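Local coordinates for protein endoglucanase FnCel5A (Fervidobacterium nodosum, PDB 3NCO) that probably hydrolyses internal beta-1,4-glucosidic bonds of cellulose, as an endoglucanase of glycosyl hydrolase family 5, at residues A[28-32]-A[33-37]; A[43-46]-A[47-51]; A[300-304]-A[305-309]. All coordinates share one frame; numbering follows the deposited sequence.

Interaction 1 of 3, residues A[28-32]-A[33-37]; sequences NALEA and PVEGS
Val34 O is gripped twice by Ser37, and Ser37 in turn rests against Ala32. The backbone N of Ser37 bonds to Val34 O at 2.9 Å, closing a type II turn. Ser37 OG gives Val34 O a second bond of 2.8 Å, in the carbonyl plane and on a lone pair. With chi1 at 70°, OG sits between the backbone N and the carbonyl carbon and curls back to that oxygen. The same OG meets Ala32 CB at 3.7 Å. A type I turn comes first, from Ala29 to Ala32. Within it Ala29 O accepts Ala32 N and also meets Glu35 CA in a C-H...O contact of 3.4 Å. The Glu31 carboxylate folds back to the start of the segment. Its OE2 takes Asn28 N on the syn side at 2.7 Å, and its OE1 takes Ala29 N from above the carboxylate plane. The extended Glu35 chain passes the apolar groups: CG is 4.0 Å from Ala29 CB, and OE1 lies 3.5 Å from Leu30 CD2. Beyond them OE1 pairs with Arg83 and OE2 accepts Ile42 N. With an alanine at Glu35, the Arg83 charge and Ile42 N would probably lose this mate, and Leu30 its cover. A water bridges Asn28 O and Gly36 N. Apart from the chain itself, 28-32 and 33-37 meet through this water, the C-H...O contact and packing, with no direct hydrogen bond.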
# COMPACT_ATOMS: atom_id res chain seq x y z
N ASN A 28 -2.65 -4.04 9.83
CA ASN A 28 -3.48 -4.34 10.99
C ASN A 28 -2.93 -3.76 12.27
O ASN A 28 -3.30 -4.24 13.35
CB ASN A 28 -3.65 -5.87 11.15
CG ASN A 28 -4.77 -6.44 10.28
OD1 ASN A 28 -4.79 -6.25 9.08
ND2 ASN A 28 -5.66 -7.19 10.89
N ALA A 29 -2.05 -2.75 12.15
CA ALA A 29 -1.38 -2.16 13.29
C ALA A 29 -1.72 -0.66 13.41
O ALA A 29 -2.67 -0.30 14.12
CB ALA A 29 0.16 -2.38 13.23
N LEU A 30 -0.94 0.23 12.76
CA LEU A 30 -1.17 1.65 12.96
C LEU A 30 -2.43 2.16 12.25
O LEU A 30 -2.77 3.35 12.45
CB LEU A 30 0.01 2.49 12.48
CG LEU A 30 1.18 2.43 13.48
CD1 LEU A 30 2.53 2.73 12.75
CD2 LEU A 30 0.95 3.36 14.72
N GLU A 31 -3.06 1.35 11.40
CA GLU A 31 -4.36 1.76 10.81
C GLU A 31 -5.56 1.26 11.61
O GLU A 31 -6.71 1.49 11.20
CB GLU A 31 -4.54 1.44 9.28
CG GLU A 31 -4.90 -0.01 8.96
CD GLU A 31 -3.82 -1.04 9.15
OE1 GLU A 31 -2.88 -0.88 9.96
OE2 GLU A 31 -3.92 -2.10 8.49
N ALA A 32 -5.29 0.50 12.69
CA ALA A 32 -6.35 0.21 13.68
C ALA A 32 -6.74 1.49 14.38
O ALA A 32 -6.07 2.50 14.27
CB ALA A 32 -5.86 -0.89 14.65
N PRO A 33 -7.90 1.53 15.06
CA PRO A 33 -8.20 2.80 15.75
C PRO A 33 -7.12 3.19 16.77
O PRO A 33 -6.84 4.38 16.98
CB PRO A 33 -9.52 2.50 16.48
CG PRO A 33 -10.13 1.34 15.71
CD PRO A 33 -8.95 0.51 15.22
N VAL A 34 -6.62 2.17 17.47
CA VAL A 34 -5.48 2.29 18.38
C VAL A 34 -4.55 1.11 18.05
O VAL A 34 -5.00 -0.05 17.92
CB VAL A 34 -5.91 2.19 19.86
CG1 VAL A 34 -4.65 2.17 20.73
CG2 VAL A 34 -6.78 3.36 20.28
N GLU A 35 -3.24 1.38 17.90
CA GLU A 35 -2.35 0.27 17.50
C GLU A 35 -2.43 -0.82 18.56
O GLU A 35 -2.26 -0.57 19.77
CB GLU A 35 -0.91 0.73 17.35
CG GLU A 35 0.00 -0.30 16.65
CD GLU A 35 1.49 0.05 16.74
OE1 GLU A 35 1.79 1.14 17.25
OE2 GLU A 35 2.34 -0.77 16.31
N GLY A 36 -2.64 -2.04 18.08
CA GLY A 36 -2.78 -3.19 18.99
C GLY A 36 -4.22 -3.65 19.10
O GLY A 36 -4.50 -4.80 19.46
N SER A 37 -5.17 -2.76 18.81
CA SER A 37 -6.55 -3.15 19.07
C SER A 37 -7.13 -4.20 18.08
O SER A 37 -8.23 -4.75 18.34
CB SER A 37 -7.43 -1.90 19.17
OG SER A 37 -7.56 -1.29 17.90
O HOH W 1 -3.70 -3.69 15.98

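Interaction 2 of 3, residues A[43-46]-A[47-51]; sequences EDEY and FKIIK
Tyr46 O accepts Ile50 N at 2.8 Å. One residue earlier, Glu45 O takes Ile49 N at 3.0 Å. Both are i to i+4 bonds of an alpha helix. Nearer the start the spacing is shorter. Phe47 N bonds to Asp44 O at 3.3 Å, and Tyr46 N bonds to Glu43 O. These residues belong to helix 44-53, the helical link of the beta-alpha-beta unit between strands 22-25 and 57-60 of the TIM barrel. Van der Waals contact follows the same turn of helix. The Glu45 and Ile49 side chains lie side by side and point the same way. Ile49 CD1 touches Glu45 CG at 3.9 Å and Glu45 OE1 at 3.8 Å. Glu45 CG stands between its backbone N and carbonyl carbon (chi1 69°), and the chain runs on extended beside the isoleucine. Ile50 CG1 packs on Tyr46 O at 3.1 Å. The Tyr46 ring carries the backbone N of Glu43 over one face, offset toward the rim. Phe47 leaves on another side and packs on Val87, Val90 and Ala91 of helix 78-93. Among the charged ends, Asp44 OD1 accepts from His86 NE2, and Glu45 OE1 forms a long, weak ion pair with Lys307. Glu43 OE1 and Glu45 OE2 lie 2.8 Å apart, a closeness that would probably raise the proton affinity of one carboxylate.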
# COMPACT_ATOMS: atom_id res chain seq x y z
N GLU A 43 6.60 -4.54 16.54
CA GLU A 43 7.81 -4.75 17.33
C GLU A 43 8.99 -4.29 16.52
O GLU A 43 9.04 -4.48 15.31
CB GLU A 43 7.95 -6.26 17.74
CG GLU A 43 6.75 -6.77 18.61
CD GLU A 43 6.78 -8.32 19.00
OE1 GLU A 43 7.90 -8.93 18.97
OE2 GLU A 43 5.68 -8.93 19.39
N ASP A 44 9.99 -3.69 17.19
CA ASP A 44 11.17 -3.23 16.45
C ASP A 44 11.82 -4.39 15.73
O ASP A 44 12.39 -4.20 14.63
CB ASP A 44 12.20 -2.66 17.45
CG ASP A 44 11.81 -1.28 17.99
OD1 ASP A 44 10.71 -0.78 17.65
OD2 ASP A 44 12.65 -0.72 18.78
N GLU A 45 11.79 -5.58 16.34
CA GLU A 45 12.44 -6.78 15.73
C GLU A 45 11.82 -7.14 14.38
O GLU A 45 12.45 -7.76 13.55
CB GLU A 45 12.40 -8.01 16.65
CG GLU A 45 10.95 -8.55 16.80
CD GLU A 45 10.74 -9.66 17.83
OE1 GLU A 45 10.68 -10.87 17.43
OE2 GLU A 45 10.64 -9.32 19.06
N TYR A 46 10.56 -6.75 14.14
CA TYR A 46 9.89 -7.11 12.89
C TYR A 46 10.68 -6.62 11.68
O TYR A 46 10.73 -7.31 10.64
CB TYR A 46 8.50 -6.50 12.82
CG TYR A 46 7.45 -7.18 13.71
CD1 TYR A 46 7.73 -8.36 14.40
CD2 TYR A 46 6.17 -6.66 13.77
CE1 TYR A 46 6.74 -8.99 15.20
CE2 TYR A 46 5.17 -7.27 14.53
CZ TYR A 46 5.46 -8.44 15.21
OH TYR A 46 4.46 -9.03 15.98
N PHE A 47 11.26 -5.43 11.82
CA PHE A 47 11.99 -4.85 10.64
C PHE A 47 13.30 -5.58 10.33
O PHE A 47 13.68 -5.75 9.14
CB PHE A 47 12.16 -3.35 10.78
CG PHE A 47 10.86 -2.63 10.88
CD1 PHE A 47 10.00 -2.59 9.79
CD2 PHE A 47 10.48 -2.02 12.06
CE1 PHE A 47 8.74 -1.93 9.88
CE2 PHE A 47 9.23 -1.38 12.18
CZ PHE A 47 8.38 -1.32 11.08
N LYS A 48 13.99 -6.04 11.38
CA LYS A 48 15.19 -6.85 11.20
C LYS A 48 14.80 -8.17 10.56
O LYS A 48 15.47 -8.64 9.66
CB LYS A 48 15.89 -7.08 12.57
CG LYS A 48 17.08 -8.03 12.49
CD LYS A 48 17.67 -8.25 13.88
CE LYS A 48 18.75 -9.35 13.81
NZ LYS A 48 19.47 -9.62 15.09
N ILE A 49 13.67 -8.74 10.99
CA ILE A 49 13.13 -10.01 10.42
C ILE A 49 12.77 -9.88 8.95
O ILE A 49 13.13 -10.70 8.10
CB ILE A 49 11.94 -10.45 11.29
CG1 ILE A 49 12.48 -10.93 12.65
CG2 ILE A 49 11.11 -11.55 10.65
CD1 ILE A 49 11.43 -10.99 13.74
N ILE A 50 12.04 -8.83 8.65
CA ILE A 50 11.69 -8.55 7.27
C ILE A 50 12.91 -8.37 6.36
O ILE A 50 12.97 -8.91 5.25
CB ILE A 50 10.74 -7.28 7.22
CG1 ILE A 50 9.38 -7.62 7.88
CG2 ILE A 50 10.52 -6.77 5.74
CD1 ILE A 50 8.47 -6.41 8.09
N LYS A 51 13.87 -7.59 6.82
CA LYS A 51 15.06 -7.33 5.99
C LYS A 51 15.83 -8.63 5.82
O LYS A 51 16.21 -8.95 4.70
CB LYS A 51 15.95 -6.26 6.61
CG LYS A 51 17.28 -5.95 5.80
CD LYS A 51 16.96 -5.30 4.45
CE LYS A 51 18.25 -4.97 3.64
NZ LYS A 51 17.89 -4.15 2.46

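Interaction 3 of 3, residues A[300-304]-A[305-309]; sequences GLYDR and WTKTW. With PO4 (phosphate ion), chain F.
Tyr302 turns an edge of its ring to the face of Trp309, making a T-shaped pair. The Tyr302 ring and the five-membered ring of Trp309 have centroids 5.2 Å apart and planes at 68°. Tyr302 CD1 stands over the centre of the indole, 3.8 Å from Trp309 CE2. Tyr302 CB adds a CH-pi contact over the six-membered ring. Leu301 takes the rim: its CB lies in the indole plane, 3.7 Å from Trp309 CZ3. Tyr302 CG is anti to the backbone N (chi1 -174°), and the ring runs along the hairpin to Lys307, crossing it obliquely. There Tyr302 OH is 3.4 Å from Lys307 CB. A water in the plane of the phenol joins that OH to Lys307 O.

Asp303 and Thr308 point to the other face of the two-stranded sheet. They form an antiparallel hydrogen-bonded pair, with Asp303 N to Thr308 O at 2.8 Å. Lys307 and Thr308 both face Asp303, a G1 beta bulge. The Asp303 side chain crosses Thr306 at about a right angle. Its OD1 takes Trp305 N at 3.0 Å nearly along the C-O axis, and Thr306 N at 3.2 Å from above the carboxylate plane. Two bonds thus fix this oxygen over the turn.

Arg304 bends at chi3 and lays its guanidinium edge-on to a phosphate, probably from the crystallisation liquor. Arg304 N and NE both bond to phosphate O4, and Arg304 NH1 reaches phosphate O3 at 2.7 Å. Ala297 N also binds this ion.

Tyr302 stacks on Phe295. Tyr302 and Trp309 pack on Ile49 of helix 44-53, while Leu301 lies against helix 313-318.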
# COMPACT_ATOMS: atom_id res chain seq x y z
N GLY A 300 -1.36 -13.30 6.44
CA GLY A 300 0.05 -13.15 6.90
C GLY A 300 1.06 -14.13 6.36
O GLY A 300 0.76 -15.32 6.15
N LEU A 301 2.28 -13.64 6.13
CA LEU A 301 3.42 -14.51 5.78
C LEU A 301 4.20 -15.02 6.96
O LEU A 301 4.90 -16.06 6.86
CB LEU A 301 4.43 -13.79 4.84
CG LEU A 301 3.87 -13.32 3.49
CD1 LEU A 301 4.94 -12.68 2.62
CD2 LEU A 301 3.26 -14.51 2.75
N TYR A 302 4.13 -14.28 8.07
CA TYR A 302 4.98 -14.58 9.20
C TYR A 302 4.13 -15.08 10.36
O TYR A 302 3.19 -14.38 10.78
CB TYR A 302 5.71 -13.33 9.61
CG TYR A 302 6.73 -13.55 10.70
CD1 TYR A 302 7.97 -14.17 10.43
CD2 TYR A 302 6.47 -13.13 12.01
CE1 TYR A 302 8.93 -14.36 11.46
CE2 TYR A 302 7.43 -13.29 13.03
CZ TYR A 302 8.64 -13.87 12.76
OH TYR A 302 9.52 -14.01 13.78
N ASP A 303 4.49 -16.26 10.86
CA ASP A 303 3.79 -16.86 12.00
C ASP A 303 4.44 -16.31 13.28
O ASP A 303 5.57 -16.71 13.63
CB ASP A 303 3.95 -18.39 11.95
CG ASP A 303 3.11 -19.10 13.02
OD1 ASP A 303 2.91 -18.54 14.12
OD2 ASP A 303 2.68 -20.25 12.75
N ARG A 304 3.76 -15.38 13.96
CA ARG A 304 4.36 -14.73 15.12
C ARG A 304 4.60 -15.70 16.26
O ARG A 304 5.49 -15.46 17.10
CB ARG A 304 3.48 -13.58 15.59
CG ARG A 304 3.48 -12.39 14.62
CD ARG A 304 2.42 -11.39 14.95
NE ARG A 304 1.10 -11.97 14.67
CZ ARG A 304 -0.07 -11.43 15.05
NH1 ARG A 304 -1.22 -12.04 14.72
NH2 ARG A 304 -0.10 -10.30 15.73
N TRP A 305 3.81 -16.77 16.32
CA TRP A 305 3.89 -17.69 17.47
C TRP A 305 5.14 -18.53 17.33
O TRP A 305 5.89 -18.73 18.31
CB TRP A 305 2.68 -18.63 17.53
CG TRP A 305 2.93 -19.69 18.53
CD1 TRP A 305 3.41 -20.99 18.32
CD2 TRP A 305 2.81 -19.52 19.90
NE1 TRP A 305 3.56 -21.62 19.52
CE2 TRP A 305 3.18 -20.75 20.51
CE3 TRP A 305 2.38 -18.46 20.70
CZ2 TRP A 305 3.16 -20.93 21.89
CZ3 TRP A 305 2.37 -18.64 22.07
CH2 TRP A 305 2.76 -19.86 22.65
N THR A 306 5.34 -19.08 16.13
CA THR A 306 6.50 -19.93 15.89
C THR A 306 7.74 -19.09 15.53
O THR A 306 8.88 -19.62 15.56
CB THR A 306 6.20 -20.99 14.79
OG1 THR A 306 5.87 -20.33 13.57
CG2 THR A 306 5.03 -21.91 15.19
N LYS A 307 7.53 -17.79 15.25
CA LYS A 307 8.60 -16.89 14.83
C LYS A 307 9.30 -17.45 13.58
O LYS A 307 10.55 -17.46 13.48
CB LYS A 307 9.59 -16.63 15.99
CG LYS A 307 8.87 -16.16 17.27
CD LYS A 307 9.89 -15.92 18.42
CE LYS A 307 10.41 -14.47 18.31
NZ LYS A 307 9.59 -13.47 19.12
N THR A 308 8.47 -17.89 12.63
CA THR A 308 8.95 -18.43 11.35
C THR A 308 8.07 -17.98 10.21
O THR A 308 6.88 -17.73 10.38
CB THR A 308 8.97 -19.98 11.38
OG1 THR A 308 7.64 -20.47 11.64
CG2 THR A 308 9.91 -20.48 12.48
N TRP A 309 8.68 -17.91 9.03
CA TRP A 309 7.91 -17.63 7.81
C TRP A 309 7.14 -18.86 7.30
O TRP A 309 7.64 -19.99 7.39
CB TRP A 309 8.85 -17.16 6.71
CG TRP A 309 9.54 -15.86 7.05
CD1 TRP A 309 10.78 -15.71 7.65
CD2 TRP A 309 9.05 -14.55 6.79
NE1 TRP A 309 11.06 -14.36 7.79
CE2 TRP A 309 10.02 -13.64 7.27
CE3 TRP A 309 7.89 -14.05 6.20
CZ2 TRP A 309 9.85 -12.24 7.19
CZ3 TRP A 309 7.71 -12.67 6.13
CH2 TRP A 309 8.69 -11.78 6.60
P PO4 F . 0.04 -14.64 12.36
O1 PO4 F . -0.41 -16.10 12.22
O2 PO4 F . 0.67 -14.23 11.01
O3 PO4 F . -1.17 -13.73 12.60
O4 PO4 F . 1.12 -14.60 13.44
O HOH W 2 12.00 -14.61 13.39

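Overall arrangement
The three contacts come in series along the chain. Interaction 1 forms in the loop after strand 22-25. Interaction 2 lies on helix 44-53, which leads on to strand 57-60. Interaction 3 is a small hairpin after strand 289-292, the last strand of the closed eight-stranded barrel, which lies next to the first. The centres of interactions 2 and 3 are about 12 Å apart and they touch: Tyr46 OH meets Arg304 CD at 3.3 Å, and Ile49 CD1 meets Tyr302 OH at 3.6 Å. Interaction 1 lies about 18 and 19 Å from them, centre to centre, without touching. Packing of 44-53 against 300-309 thus brings together the parts that follow the first and the last strand, where the barrel closes.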